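Local coordinates for porin B (Pseudomonas putida, PDB 4GEY), which probably forms a carbohydrate-selective channel through which glucose and related sugars cross the bacterial outer membrane, at residues L168-G180 against T317-Q331. The protein carries 2 engineered substitutions. Residues are numbered along the deposited sequence; the frame is centred on the assembly and turned at random.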
# COMPACT_ATOMS: atom_id res chain seq x y z
N LEU A 168 7.71 -0.55 0.73
CA LEU A 168 6.29 -0.84 0.90
C LEU A 168 5.77 -0.46 2.26
O LEU A 168 4.65 0.03 2.37
CB LEU A 168 6.00 -2.33 0.66
CG LEU A 168 4.85 -2.72 -0.28
CD1 LEU A 168 4.37 -4.12 0.05
CD2 LEU A 168 3.71 -1.73 -0.25
N ALA A 169 6.57 -0.68 3.29
CA ALA A 169 6.17 -0.41 4.66
C ALA A 169 5.76 1.05 4.89
O ALA A 169 5.09 1.36 5.89
CB ALA A 169 7.29 -0.77 5.61
N PHE A 170 6.17 1.94 3.99
CA PHE A 170 5.87 3.37 4.14
C PHE A 170 5.05 3.91 2.99
O PHE A 170 5.03 5.11 2.72
CB PHE A 170 7.16 4.19 4.28
CG PHE A 170 8.12 3.61 5.25
CD1 PHE A 170 7.86 3.66 6.61
CD2 PHE A 170 9.29 3.01 4.82
CE1 PHE A 170 8.75 3.10 7.52
CE2 PHE A 170 10.17 2.46 5.71
CZ PHE A 170 9.90 2.49 7.07
N CYS A 171 4.35 3.02 2.31
CA CYS A 171 3.59 3.41 1.13
C CYS A 171 2.24 2.69 1.09
O CYS A 171 2.18 1.47 1.05
CB CYS A 171 4.38 3.12 -0.15
SG CYS A 171 3.33 2.88 -1.60
N GLY A 172 1.15 3.46 1.12
CA GLY A 172 -0.17 2.93 0.87
C GLY A 172 -0.82 2.34 2.09
O GLY A 172 -0.36 2.57 3.21
N SER A 173 -1.89 1.58 1.90
CA SER A 173 -2.60 1.00 3.05
C SER A 173 -1.85 -0.19 3.62
O SER A 173 -1.66 -1.21 2.95
CB SER A 173 -4.03 0.60 2.70
OG SER A 173 -4.57 -0.21 3.73
N GLN A 174 -1.40 -0.06 4.87
CA GLN A 174 -0.58 -1.09 5.48
C GLN A 174 -1.36 -2.37 5.75
O GLN A 174 -0.83 -3.48 5.62
CB GLN A 174 0.10 -0.53 6.72
CG GLN A 174 1.00 0.64 6.38
CD GLN A 174 1.98 0.30 5.25
OE1 GLN A 174 2.76 -0.64 5.36
NE2 GLN A 174 1.93 1.05 4.17
N VAL A 175 -2.64 -2.22 6.09
CA VAL A 175 -3.52 -3.36 6.24
C VAL A 175 -3.50 -4.16 4.93
O VAL A 175 -3.50 -5.39 4.94
CB VAL A 175 -4.96 -2.93 6.62
CG1 VAL A 175 -5.92 -4.11 6.65
CG2 VAL A 175 -4.95 -2.23 7.98
N GLY A 176 -3.41 -3.46 3.81
CA GLY A 176 -3.26 -4.10 2.52
C GLY A 176 -1.97 -4.89 2.34
O GLY A 176 -1.88 -5.77 1.49
N ASN A 177 -0.96 -4.58 3.14
CA ASN A 177 0.29 -5.30 3.03
C ASN A 177 0.30 -6.57 3.87
O ASN A 177 0.69 -7.64 3.41
CB ASN A 177 1.45 -4.38 3.38
CG ASN A 177 1.62 -3.27 2.37
OD1 ASN A 177 1.33 -3.44 1.18
ND2 ASN A 177 2.08 -2.11 2.84
N TRP A 178 -0.18 -6.46 5.10
CA TRP A 178 -0.05 -7.54 6.06
C TRP A 178 -1.23 -8.51 6.09
O TRP A 178 -1.15 -9.59 6.68
CB TRP A 178 0.26 -6.95 7.44
CG TRP A 178 1.18 -5.76 7.33
CD1 TRP A 178 1.04 -4.55 7.93
CD2 TRP A 178 2.36 -5.67 6.52
NE1 TRP A 178 2.06 -3.71 7.56
CE2 TRP A 178 2.89 -4.38 6.70
CE3 TRP A 178 3.03 -6.56 5.67
CZ2 TRP A 178 4.04 -3.96 6.06
CZ3 TRP A 178 4.16 -6.13 5.03
CH2 TRP A 178 4.66 -4.85 5.23
N VAL A 179 -2.33 -8.12 5.45
CA VAL A 179 -3.42 -9.05 5.20
C VAL A 179 -3.76 -8.94 3.71
O VAL A 179 -4.89 -9.06 3.25
CB VAL A 179 -4.60 -8.89 6.26
CG1 VAL A 179 -4.95 -7.46 6.51
CG2 VAL A 179 -5.84 -9.73 5.92
N GLY A 180 -2.69 -8.74 2.94
CA GLY A 180 -2.79 -8.66 1.49
C GLY A 180 -3.25 -9.92 0.79
O GLY A 180 -3.45 -9.90 -0.42
N THR A 317 -0.96 -1.54 13.32
CA THR A 317 -1.82 -2.49 12.67
C THR A 317 -1.86 -3.71 13.58
O THR A 317 -0.88 -4.01 14.26
CB THR A 317 -1.27 -2.76 11.26
OG1 THR A 317 -2.27 -2.52 10.26
CG2 THR A 317 -0.74 -4.13 11.16
N VAL A 318 -3.01 -4.36 13.63
CA VAL A 318 -3.22 -5.49 14.54
C VAL A 318 -4.18 -6.49 13.88
O VAL A 318 -5.23 -6.10 13.35
CB VAL A 318 -3.78 -5.03 15.92
CG1 VAL A 318 -4.66 -6.08 16.54
CG2 VAL A 318 -2.64 -4.68 16.87
N HIS A 319 -3.81 -7.77 13.90
CA HIS A 319 -4.54 -8.81 13.16
C HIS A 319 -4.83 -10.06 13.98
O HIS A 319 -4.12 -10.35 14.94
CB HIS A 319 -3.76 -9.20 11.92
CG HIS A 319 -3.30 -8.02 11.13
ND1 HIS A 319 -4.14 -7.34 10.27
CD2 HIS A 319 -2.12 -7.36 11.12
CE1 HIS A 319 -3.48 -6.33 9.74
NE2 HIS A 319 -2.26 -6.33 10.22
N ASP A 320 -5.87 -10.79 13.58
CA ASP A 320 -6.30 -11.94 14.36
C ASP A 320 -5.20 -13.00 14.44
O ASP A 320 -4.68 -13.45 13.41
CB ASP A 320 -7.65 -12.49 13.87
CG ASP A 320 -7.57 -13.18 12.51
OD1 ASP A 320 -7.31 -14.41 12.48
OD2 ASP A 320 -7.81 -12.50 11.47
N LYS A 321 -4.85 -13.38 15.68
CA LYS A 321 -3.84 -14.40 15.94
C LYS A 321 -4.20 -15.76 15.33
O LYS A 321 -3.32 -16.57 15.07
CB LYS A 321 -3.62 -14.59 17.45
CG LYS A 321 -3.02 -13.40 18.20
CD LYS A 321 -1.51 -13.22 17.95
CE LYS A 321 -0.70 -13.01 19.25
NZ LYS A 321 -1.07 -11.82 20.07
N ALA A 322 -5.48 -16.01 15.12
CA ALA A 322 -5.91 -17.30 14.59
C ALA A 322 -5.34 -17.59 13.20
O ALA A 322 -4.78 -18.67 12.98
CB ALA A 322 -7.43 -17.43 14.60
N THR A 323 -5.47 -16.62 12.29
CA THR A 323 -5.26 -16.89 10.87
C THR A 323 -4.19 -16.05 10.14
O THR A 323 -3.73 -16.44 9.07
CB THR A 323 -6.59 -16.73 10.09
OG1 THR A 323 -6.98 -15.35 10.09
CG2 THR A 323 -7.68 -17.57 10.72
N ASN A 324 -3.81 -14.93 10.72
CA ASN A 324 -2.94 -13.97 10.06
C ASN A 324 -1.45 -14.18 10.36
O ASN A 324 -1.06 -14.28 11.52
CB ASN A 324 -3.35 -12.57 10.47
CG ASN A 324 -3.24 -11.58 9.34
OD1 ASN A 324 -4.05 -11.60 8.41
ND2 ASN A 324 -2.25 -10.69 9.41
N VAL A 325 -0.62 -14.23 9.31
CA VAL A 325 0.81 -14.49 9.48
C VAL A 325 1.49 -13.34 10.21
O VAL A 325 2.21 -13.55 11.20
CB VAL A 325 1.54 -14.70 8.14
CG1 VAL A 325 3.02 -14.87 8.37
CG2 VAL A 325 0.99 -15.91 7.40
N VAL A 326 1.28 -12.11 9.72
CA VAL A 326 1.67 -10.91 10.45
C VAL A 326 0.73 -10.68 11.63
O VAL A 326 -0.48 -10.51 11.47
CB VAL A 326 1.65 -9.69 9.58
CG1 VAL A 326 2.00 -8.46 10.41
CG2 VAL A 326 2.60 -9.88 8.41
N ASP A 327 1.31 -10.69 12.82
CA ASP A 327 0.62 -10.59 14.09
C ASP A 327 0.14 -9.14 14.29
O ASP A 327 -1.04 -8.87 14.55
CB ASP A 327 1.64 -10.95 15.18
CG ASP A 327 1.01 -11.25 16.50
OD1 ASP A 327 0.05 -10.55 16.89
OD2 ASP A 327 1.50 -12.18 17.17
N ASN A 328 1.11 -8.23 14.18
CA ASN A 328 0.92 -6.82 14.44
C ASN A 328 2.04 -6.07 13.73
O ASN A 328 3.06 -6.67 13.39
CB ASN A 328 0.95 -6.55 15.96
CG ASN A 328 2.32 -6.80 16.60
OD1 ASN A 328 3.30 -6.12 16.29
ND2 ASN A 328 2.39 -7.77 17.51
N TYR A 329 1.87 -4.77 13.49
CA TYR A 329 2.89 -3.98 12.80
C TYR A 329 2.90 -2.54 13.28
O TYR A 329 1.86 -1.98 13.60
CB TYR A 329 2.67 -4.06 11.30
CG TYR A 329 2.96 -2.81 10.50
CD1 TYR A 329 1.98 -1.84 10.31
CD2 TYR A 329 4.19 -2.62 9.89
CE1 TYR A 329 2.24 -0.70 9.55
CE2 TYR A 329 4.45 -1.49 9.12
CZ TYR A 329 3.48 -0.53 8.96
OH TYR A 329 3.74 0.60 8.21
N GLN A 330 4.08 -1.94 13.35
CA GLN A 330 4.19 -0.55 13.76
C GLN A 330 5.07 0.18 12.77
O GLN A 330 5.95 -0.42 12.14
CB GLN A 330 4.77 -0.41 15.16
CG GLN A 330 3.95 -1.10 16.25
CD GLN A 330 4.17 -2.60 16.26
OE1 GLN A 330 5.29 -3.07 16.10
NE2 GLN A 330 3.09 -3.35 16.43
N GLN A 331 4.85 1.48 12.65
CA GLN A 331 5.69 2.28 11.80
C GLN A 331 5.68 3.71 12.28
O GLN A 331 4.64 4.27 12.61
CB GLN A 331 5.20 2.16 10.37
CG GLN A 331 5.81 3.12 9.39
CD GLN A 331 4.73 3.92 8.70
OE1 GLN A 331 4.06 4.72 9.33
NE2 GLN A 331 4.52 3.66 7.41
O HOH W 1 -0.24 -12.03 7.23
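Trp178 and Tyr329 meet through an indole nitrogen set over a phenol ring: NE1 of Trp178 stands 3.1 Å above the ring plane of Tyr329, over its centre, while the five-membered ring and the phenol are inclined at 49°. On the flank of the indole, CD1 of Trp178 lies 3.7 Å from CG2 of Thr317, and its CB packs against the branched side chain of Val326. The phenol reaches on past the indole, so that OH of Tyr329 donates to O of Ala169 at 2.8 Å. That carbonyl takes a second bond, from NE2 of Gln331 (also 2.8 Å), and two side chains of one strand thus grip a single buried backbone oxygen. A phenylalanine in place of Tyr329 would probably leave this oxygen with the Gln331 amide as its one partner across the contact. At the C-terminal end of the short helix 175-178, ND2 of Asn324 donates to O of Trp178 (3.1 Å) from above the carbonyl plane, and a water links the same oxygen to N of Val326. Further out, ND2 of Asn324 also bonds O of Val326 almost straight, at 172°, which fixes the amide. CG of Trp178, anti to the carbonyl carbon (chi1 -38°), turns the indole toward the hairpin, while CB of Asn177 and O of Gln174 lie over one of its faces. Before the helix Cys171 is tied to Cys163 by a disulfide, and after it O of Gly180 accepts from Arg125 of the glucose pocket. Here a loop with a short helix packs on the channel-facing side of the antiparallel hairpin formed by strands 309-319 and 326-337, as in porin beta-barrels whose channel is narrowed by inward-folded loops.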